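Coat protein (Leviviridae sp., PDB 6YFR) forms the protein shell of the virus-like particle of a single-stranded RNA bacteriophage and probably encloses the genome in the virion. Local coordinates at residues A[13-21]-A[33-41]; A[46-57]-A[72-83]. All blocks are in the same frame, centred on the assembly; numbering follows the deposited sequence.

Contact 1: residues A[13-21]-A[33-41]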
loop_
_atom_site.group_PDB
_atom_site.type_symbol
_atom_site.label_atom_id
_atom_site.label_comp_id
_atom_site.label_asym_id
_atom_site.label_seq_id
_atom_site.Cartn_x
_atom_site.Cartn_y
_atom_site.Cartn_z
ATOM N N THR A 13 -35.075 -33.445 -56.652
ATOM C CA THR A 13 -35.737 -34.168 -55.587
ATOM C C THR A 13 -37.047 -33.463 -55.268
ATOM O O THR A 13 -37.240 -32.304 -55.652
ATOM C CB THR A 13 -34.843 -34.229 -54.338
ATOM O OG1 THR A 13 -34.470 -32.900 -53.957
ATOM C CG2 THR A 13 -33.590 -35.045 -54.626
ATOM N N PRO A 14 -37.976 -34.138 -54.584
ATOM C CA PRO A 14 -39.240 -33.475 -54.217
ATOM C C PRO A 14 -39.055 -32.162 -53.472
ATOM O O PRO A 14 -39.828 -31.219 -53.684
ATOM C CB PRO A 14 -39.946 -34.532 -53.349
ATOM C CG PRO A 14 -38.871 -35.516 -52.979
ATOM C CD PRO A 14 -37.966 -35.541 -54.153
ATOM N N LEU A 15 -38.046 -32.070 -52.615
ATOM C CA LEU A 15 -37.710 -30.822 -51.949
ATOM C C LEU A 15 -36.520 -30.167 -52.637
ATOM O O LEU A 15 -35.701 -30.835 -53.275
ATOM C CB LEU A 15 -37.396 -31.062 -50.475
ATOM C CG LEU A 15 -38.492 -31.808 -49.717
ATOM C CD1 LEU A 15 -37.997 -32.178 -48.334
ATOM C CD2 LEU A 15 -39.749 -30.960 -49.638
ATOM N N GLY A 16 -36.437 -28.846 -52.508
ATOM C CA GLY A 16 -35.360 -28.102 -53.126
ATOM C C GLY A 16 -35.850 -26.954 -53.982
ATOM O O GLY A 16 -36.875 -26.333 -53.674
ATOM N N LYS A 17 -35.135 -26.682 -55.077
ATOM C CA LYS A 17 -35.427 -25.564 -55.964
ATOM C C LYS A 17 -35.429 -26.025 -57.413
ATOM O O LYS A 17 -34.649 -26.899 -57.799
ATOM C CB LYS A 17 -34.404 -24.425 -55.807
ATOM C CG LYS A 17 -34.513 -23.632 -54.514
ATOM C CD LYS A 17 -33.692 -22.346 -54.584
ATOM C CE LYS A 17 -32.219 -22.628 -54.857
ATOM N NZ LYS A 17 -31.389 -21.389 -54.830
ATOM N N SER A 18 -36.309 -25.422 -58.206
ATOM C CA SER A 18 -36.326 -25.569 -59.652
ATOM C C SER A 18 -36.424 -24.175 -60.254
ATOM O O SER A 18 -37.127 -23.317 -59.715
ATOM C CB SER A 18 -37.497 -26.445 -60.110
ATOM O OG SER A 18 -37.700 -26.343 -61.508
ATOM N N THR A 19 -35.705 -23.931 -61.353
ATOM C CA THR A 19 -35.666 -22.595 -61.936
ATOM C C THR A 19 -35.935 -22.636 -63.434
ATOM O O THR A 19 -35.434 -23.509 -64.148
ATOM C CB THR A 19 -34.316 -21.897 -61.686
ATOM O OG1 THR A 19 -33.271 -22.609 -62.355
ATOM C CG2 THR A 19 -34.007 -21.825 -60.197
ATOM N N TRP A 20 -36.734 -21.674 -63.888
ATOM C CA TRP A 20 -36.970 -21.389 -65.294
ATOM C C TRP A 20 -36.378 -20.028 -65.629
ATOM O O TRP A 20 -36.442 -19.096 -64.817
ATOM C CB TRP A 20 -38.465 -21.366 -65.620
ATOM C CG TRP A 20 -39.188 -22.646 -65.381
ATOM C CD1 TRP A 20 -39.593 -23.543 -66.325
ATOM C CD2 TRP A 20 -39.615 -23.171 -64.119
ATOM N NE1 TRP A 20 -40.240 -24.598 -65.731
ATOM C CE2 TRP A 20 -40.268 -24.394 -64.377
ATOM C CE3 TRP A 20 -39.505 -22.731 -62.798
ATOM C CZ2 TRP A 20 -40.807 -25.178 -63.362
ATOM C CZ3 TRP A 20 -40.044 -23.515 -61.791
ATOM C CH2 TRP A 20 -40.686 -24.723 -62.080
ATOM N N ASN A 21 -35.816 -19.911 -66.827
ATOM C CA ASN A 21 -35.326 -18.640 -67.338
ATOM C C ASN A 21 -36.316 -18.073 -68.345
ATOM O O ASN A 21 -36.907 -18.815 -69.140
ATOM C CB ASN A 21 -33.953 -18.792 -68.000
ATOM C CG ASN A 21 -32.832 -18.980 -66.997
ATOM O OD1 ASN A 21 -33.029 -18.840 -65.789
ATOM N ND2 ASN A 21 -31.641 -19.289 -67.497
ATOM N N PRO A 33 -34.255 -12.654 -66.345
ATOM C CA PRO A 33 -35.380 -12.846 -65.421
ATOM C C PRO A 33 -35.611 -14.322 -65.147
ATOM O O PRO A 33 -35.496 -15.163 -66.040
ATOM C CB PRO A 33 -36.563 -12.219 -66.167
ATOM C CG PRO A 33 -35.945 -11.263 -67.133
ATOM C CD PRO A 33 -34.637 -11.876 -67.534
ATOM N N GLN A 34 -35.942 -14.634 -63.894
ATOM C CA GLN A 34 -36.058 -16.017 -63.457
ATOM C C GLN A 34 -37.371 -16.260 -62.728
ATOM O O GLN A 34 -37.949 -15.352 -62.119
ATOM C CB GLN A 34 -34.898 -16.412 -62.536
ATOM C CG GLN A 34 -33.591 -16.672 -63.254
ATOM C CD GLN A 34 -32.567 -17.330 -62.354
ATOM O OE1 GLN A 34 -32.629 -17.202 -61.130
ATOM N NE2 GLN A 34 -31.623 -18.047 -62.952
ATOM N N VAL A 35 -37.829 -17.508 -62.799
ATOM C CA VAL A 35 -38.925 -18.012 -61.979
ATOM C C VAL A 35 -38.401 -19.210 -61.197
ATOM O O VAL A 35 -37.853 -20.147 -61.784
ATOM C CB VAL A 35 -40.147 -18.409 -62.826
ATOM C CG1 VAL A 35 -41.315 -18.770 -61.922
ATOM C CG2 VAL A 35 -40.529 -17.288 -63.779
ATOM N N VAL A 36 -38.565 -19.180 -59.881
ATOM C CA VAL A 36 -38.012 -20.196 -58.995
ATOM C C VAL A 36 -39.153 -20.804 -58.193
ATOM O O VAL A 36 -39.897 -20.081 -57.520
ATOM C CB VAL A 36 -36.943 -19.610 -58.061
ATOM C CG1 VAL A 36 -36.346 -20.699 -57.186
ATOM C CG2 VAL A 36 -35.863 -18.909 -58.867
ATOM N N GLN A 37 -39.294 -22.124 -58.262
ATOM C CA GLN A 37 -40.199 -22.858 -57.388
ATOM C C GLN A 37 -39.390 -23.555 -56.303
ATOM O O GLN A 37 -38.393 -24.223 -56.595
ATOM C CB GLN A 37 -41.031 -23.886 -58.156
ATOM C CG GLN A 37 -41.956 -24.683 -57.246
ATOM C CD GLN A 37 -42.667 -25.821 -57.953
ATOM O OE1 GLN A 37 -42.548 -25.993 -59.168
ATOM N NE2 GLN A 37 -43.416 -26.611 -57.187
ATOM N N THR A 38 -39.828 -23.404 -55.059
ATOM C CA THR A 38 -39.138 -23.940 -53.894
ATOM C C THR A 38 -40.097 -24.822 -53.110
ATOM O O THR A 38 -41.259 -24.456 -52.913
ATOM C CB THR A 38 -38.613 -22.808 -53.003
ATOM O OG1 THR A 38 -37.551 -22.125 -53.679
ATOM C CG2 THR A 38 -38.108 -23.344 -51.674
ATOM N N GLU A 39 -39.621 -25.988 -52.679
ATOM C CA GLU A 39 -40.380 -26.858 -51.784
ATOM C C GLU A 39 -39.484 -27.197 -50.600
ATOM O O GLU A 39 -38.544 -27.987 -50.736
ATOM C CB GLU A 39 -40.856 -28.121 -52.501
ATOM C CG GLU A 39 -41.775 -27.855 -53.682
ATOM C CD GLU A 39 -43.089 -27.208 -53.281
ATOM O OE1 GLU A 39 -43.481 -27.316 -52.100
ATOM O OE2 GLU A 39 -43.736 -26.591 -54.154
ATOM N N SER A 40 -39.765 -26.601 -49.442
ATOM C CA SER A 40 -38.858 -26.720 -48.308
ATOM C C SER A 40 -39.597 -27.167 -47.054
ATOM O O SER A 40 -40.767 -26.841 -46.854
ATOM C CB SER A 40 -38.132 -25.394 -48.047
ATOM O OG SER A 40 -39.042 -24.305 -48.029
ATOM N N ILE A 41 -38.901 -27.921 -46.200
ATOM C CA ILE A 41 -39.496 -28.404 -44.959
ATOM C C ILE A 41 -39.150 -27.451 -43.829
ATOM O O ILE A 41 -38.081 -26.830 -43.805
ATOM C CB ILE A 41 -39.044 -29.841 -44.623
ATOM C CG1 ILE A 41 -37.518 -29.962 -44.686
ATOM C CG2 ILE A 41 -39.727 -30.849 -45.531
ATOM C CD1 ILE A 41 -36.998 -31.306 -44.222
#

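Contact 2: residues A[46-57]-A[72-83]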
loop_
_atom_site.group_PDB
_atom_site.type_symbol
_atom_site.label_atom_id
_atom_site.label_comp_id
_atom_site.label_asym_id
_atom_site.label_seq_id
_atom_site.Cartn_x
_atom_site.Cartn_y
_atom_site.Cartn_z
ATOM N N SER A 46 -43.198 -29.529 -39.367
ATOM C CA SER A 46 -44.646 -29.401 -39.294
ATOM C C SER A 46 -45.249 -28.934 -40.610
ATOM O O SER A 46 -46.340 -29.386 -40.977
ATOM C CB SER A 46 -45.037 -28.437 -38.169
ATOM O OG SER A 46 -44.399 -27.181 -38.318
ATOM N N ASN A 47 -44.558 -28.059 -41.338
ATOM C CA ASN A 47 -45.063 -27.519 -42.590
ATOM C C ASN A 47 -44.088 -27.809 -43.719
ATOM O O ASN A 47 -42.875 -27.875 -43.513
ATOM C CB ASN A 47 -45.281 -25.997 -42.512
ATOM C CG ASN A 47 -46.400 -25.611 -41.570
ATOM O OD1 ASN A 47 -47.264 -26.423 -41.243
ATOM N ND2 ASN A 47 -46.397 -24.356 -41.136
ATOM N N ILE A 48 -44.633 -27.972 -44.922
ATOM C CA ILE A 48 -43.863 -27.836 -46.153
ATOM C C ILE A 48 -44.294 -26.533 -46.806
ATOM O O ILE A 48 -45.489 -26.300 -47.019
ATOM C CB ILE A 48 -44.056 -29.022 -47.108
ATOM C CG1 ILE A 48 -43.382 -30.269 -46.539
ATOM C CG2 ILE A 48 -43.454 -28.707 -48.467
ATOM C CD1 ILE A 48 -43.432 -31.460 -47.471
ATOM N N MET A 49 -43.327 -25.675 -47.095
ATOM C CA MET A 49 -43.581 -24.416 -47.777
ATOM C C MET A 49 -43.413 -24.630 -49.275
ATOM O O MET A 49 -42.346 -25.076 -49.728
ATOM C CB MET A 49 -42.635 -23.327 -47.275
ATOM C CG MET A 49 -42.841 -22.949 -45.819
ATOM S SD MET A 49 -44.434 -22.154 -45.548
ATOM C CE MET A 49 -44.280 -20.731 -46.623
ATOM N N SER A 50 -44.475 -24.342 -50.031
ATOM C CA SER A 50 -44.431 -24.295 -51.487
ATOM C C SER A 50 -44.359 -22.833 -51.904
ATOM O O SER A 50 -45.264 -22.055 -51.587
ATOM C CB SER A 50 -45.662 -24.962 -52.103
ATOM O OG SER A 50 -45.738 -26.336 -51.768
ATOM N N LYS A 51 -43.293 -22.459 -52.607
ATOM C CA LYS A 51 -43.066 -21.073 -52.983
ATOM C C LYS A 51 -42.843 -20.948 -54.484
ATOM O O LYS A 51 -42.236 -21.818 -55.116
ATOM C CB LYS A 51 -41.857 -20.488 -52.240
ATOM C CG LYS A 51 -42.012 -20.405 -50.729
ATOM C CD LYS A 51 -40.745 -19.842 -50.092
ATOM C CE LYS A 51 -40.866 -19.781 -48.578
ATOM N NZ LYS A 51 -39.628 -19.255 -47.939
ATOM N N ILE A 52 -43.339 -19.847 -55.043
ATOM C CA ILE A 52 -43.023 -19.428 -56.404
ATOM C C ILE A 52 -42.522 -17.992 -56.341
ATOM O O ILE A 52 -43.121 -17.150 -55.662
ATOM C CB ILE A 52 -44.235 -19.535 -57.350
ATOM C CG1 ILE A 52 -44.822 -20.946 -57.345
ATOM C CG2 ILE A 52 -43.841 -19.144 -58.769
ATOM C CD1 ILE A 52 -44.083 -21.912 -58.235
ATOM N N SER A 53 -41.434 -17.708 -57.050
ATOM C CA SER A 53 -40.812 -16.394 -57.021
ATOM C C SER A 53 -40.455 -15.971 -58.435
ATOM O O SER A 53 -39.796 -16.719 -59.162
ATOM C CB SER A 53 -39.560 -16.401 -56.139
ATOM O OG SER A 53 -39.879 -16.788 -54.812
ATOM N N VAL A 54 -40.891 -14.781 -58.826
ATOM C CA VAL A 54 -40.564 -14.212 -60.125
ATOM C C VAL A 54 -39.684 -12.999 -59.876
ATOM O O VAL A 54 -40.122 -12.021 -59.250
ATOM C CB VAL A 54 -41.823 -13.838 -60.920
ATOM C CG1 VAL A 54 -41.431 -13.252 -62.260
ATOM C CG2 VAL A 54 -42.708 -15.059 -61.104
ATOM N N TYR A 55 -38.438 -13.078 -60.344
ATOM C CA TYR A 55 -37.480 -11.981 -60.272
ATOM C C TYR A 55 -37.277 -11.457 -61.688
ATOM O O TYR A 55 -36.714 -12.159 -62.537
ATOM C CB TYR A 55 -36.152 -12.447 -59.675
ATOM C CG TYR A 55 -36.272 -13.185 -58.360
ATOM C CD1 TYR A 55 -36.529 -12.503 -57.179
ATOM C CD2 TYR A 55 -36.108 -14.562 -58.298
ATOM C CE1 TYR A 55 -36.632 -13.173 -55.973
ATOM C CE2 TYR A 55 -36.208 -15.242 -57.096
ATOM C CZ TYR A 55 -36.470 -14.542 -55.937
ATOM O OH TYR A 55 -36.573 -15.215 -54.740
ATOM N N TYR A 56 -37.735 -10.232 -61.950
ATOM C CA TYR A 56 -37.536 -9.587 -63.247
ATOM C C TYR A 56 -36.590 -8.409 -63.049
ATOM O O TYR A 56 -36.945 -7.423 -62.397
ATOM C CB TYR A 56 -38.860 -9.129 -63.852
ATOM C CG TYR A 56 -38.756 -8.743 -65.311
ATOM C CD1 TYR A 56 -39.036 -9.662 -66.312
ATOM C CD2 TYR A 56 -38.377 -7.460 -65.687
ATOM C CE1 TYR A 56 -38.940 -9.316 -67.649
ATOM C CE2 TYR A 56 -38.279 -7.105 -67.021
ATOM C CZ TYR A 56 -38.560 -8.037 -67.997
ATOM O OH TYR A 56 -38.464 -7.690 -69.327
ATOM N N TYR A 57 -35.390 -8.513 -63.608
ATOM C CA TYR A 57 -34.376 -7.478 -63.458
ATOM C C TYR A 57 -34.535 -6.466 -64.585
ATOM O O TYR A 57 -34.463 -6.827 -65.766
ATOM C CB TYR A 57 -32.980 -8.097 -63.456
ATOM C CG TYR A 57 -32.833 -9.218 -62.454
ATOM C CD1 TYR A 57 -32.715 -8.950 -61.094
ATOM C CD2 TYR A 57 -32.821 -10.545 -62.864
ATOM C CE1 TYR A 57 -32.584 -9.974 -60.171
ATOM C CE2 TYR A 57 -32.688 -11.577 -61.948
ATOM C CZ TYR A 57 -32.571 -11.286 -60.604
ATOM O OH TYR A 57 -32.439 -12.309 -59.692
ATOM N N THR A 72 -35.284 -4.576 -59.315
ATOM C CA THR A 72 -35.863 -5.910 -59.385
ATOM C C THR A 72 -37.354 -5.818 -59.111
ATOM O O THR A 72 -37.765 -5.343 -58.046
ATOM C CB THR A 72 -35.195 -6.858 -58.389
ATOM O OG1 THR A 72 -33.791 -6.927 -58.662
ATOM C CG2 THR A 72 -35.796 -8.246 -58.497
ATOM N N ILE A 73 -38.159 -6.250 -60.078
ATOM C CA ILE A 73 -39.583 -6.476 -59.857
ATOM C C ILE A 73 -39.723 -7.880 -59.278
ATOM O O ILE A 73 -39.419 -8.872 -59.950
ATOM C CB ILE A 73 -40.387 -6.318 -61.151
ATOM C CG1 ILE A 73 -40.087 -4.960 -61.791
ATOM C CG2 ILE A 73 -41.869 -6.448 -60.870
ATOM C CD1 ILE A 73 -40.783 -4.742 -63.115
ATOM N N ARG A 74 -40.141 -7.962 -58.019
ATOM C CA ARG A 74 -40.259 -9.224 -57.301
ATOM C C ARG A 74 -41.725 -9.551 -57.073
ATOM O O ARG A 74 -42.496 -8.699 -56.607
ATOM C CB ARG A 74 -39.532 -9.177 -55.954
ATOM C CG ARG A 74 -38.086 -9.612 -56.006
ATOM C CD ARG A 74 -37.496 -9.716 -54.610
ATOM N NE ARG A 74 -36.078 -10.062 -54.647
ATOM C CZ ARG A 74 -35.091 -9.173 -54.719
ATOM N NH1 ARG A 74 -35.368 -7.876 -54.758
ATOM N NH2 ARG A 74 -33.830 -9.580 -54.750
ATOM N N CYS A 75 -42.097 -10.788 -57.392
ATOM C CA CYS A 75 -43.432 -11.302 -57.106
ATOM C C CYS A 75 -43.291 -12.645 -56.404
ATOM O O CYS A 75 -42.755 -13.595 -56.982
ATOM C CB CYS A 75 -44.254 -11.437 -58.388
ATOM S SG CYS A 75 -45.963 -11.933 -58.120
ATOM N N GLU A 76 -43.779 -12.722 -55.168
ATOM C CA GLU A 76 -43.606 -13.889 -54.314
ATOM C C GLU A 76 -44.953 -14.520 -53.985
ATOM O O GLU A 76 -45.963 -13.827 -53.831
ATOM C CB GLU A 76 -42.895 -13.523 -53.001
ATOM C CG GLU A 76 -41.494 -12.953 -53.165
ATOM C CD GLU A 76 -40.449 -14.023 -53.419
ATOM O OE1 GLU A 76 -40.815 -15.218 -53.468
ATOM O OE2 GLU A 76 -39.257 -13.669 -53.565
ATOM N N PHE A 77 -44.942 -15.846 -53.855
ATOM C CA PHE A 77 -46.097 -16.632 -53.450
ATOM C C PHE A 77 -45.619 -17.767 -52.558
ATOM O O PHE A 77 -44.614 -18.419 -52.860
ATOM C CB PHE A 77 -46.841 -17.194 -54.671
ATOM C CG PHE A 77 -47.781 -18.336 -54.358
ATOM C CD1 PHE A 77 -49.129 -18.100 -54.151
ATOM C CD2 PHE A 77 -47.322 -19.647 -54.308
ATOM C CE1 PHE A 77 -50.000 -19.146 -53.879
ATOM C CE2 PHE A 77 -48.185 -20.694 -54.030
ATOM C CZ PHE A 77 -49.526 -20.444 -53.815
ATOM N N SER A 78 -46.356 -18.014 -51.481
ATOM C CA SER A 78 -46.051 -19.110 -50.572
ATOM C C SER A 78 -47.345 -19.750 -50.093
ATOM O O SER A 78 -48.374 -19.084 -49.967
ATOM C CB SER A 78 -45.233 -18.640 -49.365
ATOM O OG SER A 78 -46.048 -17.926 -48.451
ATOM N N LEU A 79 -47.276 -21.052 -49.818
ATOM C CA LEU A 79 -48.413 -21.819 -49.322
ATOM C C LEU A 79 -47.912 -22.854 -48.327
ATOM O O LEU A 79 -46.900 -23.521 -48.578
ATOM C CB LEU A 79 -49.168 -22.505 -50.467
ATOM C CG LEU A 79 -50.315 -23.446 -50.094
ATOM C CD1 LEU A 79 -51.431 -22.697 -49.383
ATOM C CD2 LEU A 79 -50.844 -24.152 -51.335
ATOM N N THR A 80 -48.618 -22.980 -47.201
ATOM C CA THR A 80 -48.241 -23.924 -46.151
ATOM C C THR A 80 -49.020 -25.227 -46.305
ATOM O O THR A 80 -50.257 -25.226 -46.272
ATOM C CB THR A 80 -48.493 -23.332 -44.767
ATOM O OG1 THR A 80 -49.905 -23.218 -44.553
ATOM C CG2 THR A 80 -47.857 -21.956 -44.649
ATOM N N LEU A 81 -48.296 -26.337 -46.449
ATOM C CA LEU A 81 -48.872 -27.676 -46.476
ATOM C C LEU A 81 -48.606 -28.325 -45.122
ATOM O O LEU A 81 -47.461 -28.673 -44.811
ATOM C CB LEU A 81 -48.261 -28.503 -47.605
ATOM C CG LEU A 81 -48.198 -27.852 -48.986
ATOM C CD1 LEU A 81 -47.640 -28.828 -50.011
ATOM C CD2 LEU A 81 -49.569 -27.357 -49.399
ATOM N N LEU A 82 -49.655 -28.468 -44.315
ATOM C CA LEU A 82 -49.514 -29.083 -43.002
ATOM C C LEU A 82 -49.158 -30.556 -43.152
ATOM O O LEU A 82 -49.792 -31.281 -43.924
ATOM C CB LEU A 82 -50.809 -28.929 -42.207
ATOM C CG LEU A 82 -51.326 -27.502 -42.028
ATOM C CD1 LEU A 82 -52.725 -27.512 -41.424
ATOM C CD2 LEU A 82 -50.373 -26.706 -41.165
ATOM N N GLN A 83 -48.144 -30.999 -42.407
ATOM C CA GLN A 83 -47.621 -32.352 -42.541
ATOM C C GLN A 83 -47.946 -33.261 -41.364
ATOM O O GLN A 83 -47.777 -34.480 -41.483
ATOM C CB GLN A 83 -46.095 -32.314 -42.728
ATOM C CG GLN A 83 -45.646 -31.575 -43.970
ATOM C CD GLN A 83 -46.042 -32.290 -45.241
ATOM O OE1 GLN A 83 -46.790 -31.755 -46.060
ATOM N NE2 GLN A 83 -45.538 -33.506 -45.417
#

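Contact 1: residues A[13-21]-A[33-41]
Trp20 and Val35 form one of three hydrogen-bonded pairs in an antiparallel beta hairpin, built from strands 16-22 and 34-41 of the coat protein sheet. The axes of 16-21 and 34-41 run at 162° to each other, close to antiparallel. Gly16 with Glu39, Ser18 with Gln37 and Trp20 with Val35 each exchange two backbone bonds, which satisfies the amide N and carbonyl O of all six residues; Trp20 N lies 2.8 Å from Val35 O. The alternate positions look outward: backbone atoms of Thr19 bond to Tyr8 and Ser9 of strand 5-9, and Gln34 bonds to Tyr55 of strand 47-59.

On the face carrying Ser18, Trp20, Gln37 and Glu39, the indole and the Gln37 amide lie side by side, their planes only 9° apart. Gln37 reaches this position because CG is anti to its backbone N (chi1 179°) and the rest of the chain is extended, bringing OE1 to 3.7 Å from Trp20 CH2. Val35 O sits at the ring edge, in plane, 3.2 Å from Trp20 CE3, while Ser18 OG lies over one ring face, offset toward the rim.

The polar ends here are well accounted for. Gln37 NE2 donates to the anti lone pair of Glu39 OE2 at 3.0 Å, almost within its own amide plane. It also bonds to Ser111 of a second subunit, whose Arg108 takes up Gln37 OE1; these three bonds should fix the amide's rotation. The other carboxylate oxygen, Glu39 OE1, bonds to Ser50 OG.

The opposite face is simpler. Thr19 and Val36 point the same way, CG2 to CG2 at 3.7 Å, and farther along Gln34 NE2 donates to Asn21 OD1 at 3.3 Å from somewhat outside the carbonyl plane.

Contact 2: residues A[46-57]-A[72-83]
Tyr55 offers its ring edge to Arg74, whose CD lies in the ring plane and whose NE is 3.4 Å from Tyr55 CE1. The guanidinium is turned 79° from the ring, and Thr72 CG2 lies over one of its faces, toward the rim; the arginine is poorly ordered, so this detail is tentative. Thr72 OG1 meets the edge of the next ring, 3.3 Å from Tyr57 CD1. Farther along this same sheet face, Met49 bends at chi2 and chi3, setting SD 3.5 Å from Thr80 CG2 and CE 3.6 Å from Ser78 CB.

On the face of Ile52 and Phe77, a chi1 of 163° carries the phenyl ring to where its CD2 packs 4.1 Å from Ile52 CG1. Ile52 N lies near the ring plane at the edge, while Leu98 and Met101 of helix 90-107 also touch this side chain.

Eleven backbone bonds hold the register: two each in the five pairs from Ile48-Leu81 to Tyr56-Ile73, and Gln83 N to Ser46 O at 2.8 Å. Residues 75-79 also pair antiparallel with a strand of a second subunit, flanked by Thr80 OG1 bonding to that subunit's Arg74 N. This hairpin, whose sheet continues into a partner, is characteristic of the leviviral coat protein dimer.

How the contacts relate
The two hairpins follow one another in series: contact 1 closes at residue 41 before contact 2 opens at 46, and their centres lie 9 Å apart. They belong to one antiparallel sheet with strands in chain order, and strands 34-41 and 47-59 are the neighbours that join them. Backbone bonding such as Ser40 O to Met49 N (2.8 Å) makes that seam, supported by Pro33 packing on Tyr56. Contact 1 has strand 5-9 on its outer side, whereas contact 2 supplies strand 70-82, outermost within the chain, across which the sheet continues into the second subunit. Both touch that subunit, so this simple meander contributes to the intersubunit interface at both hairpins.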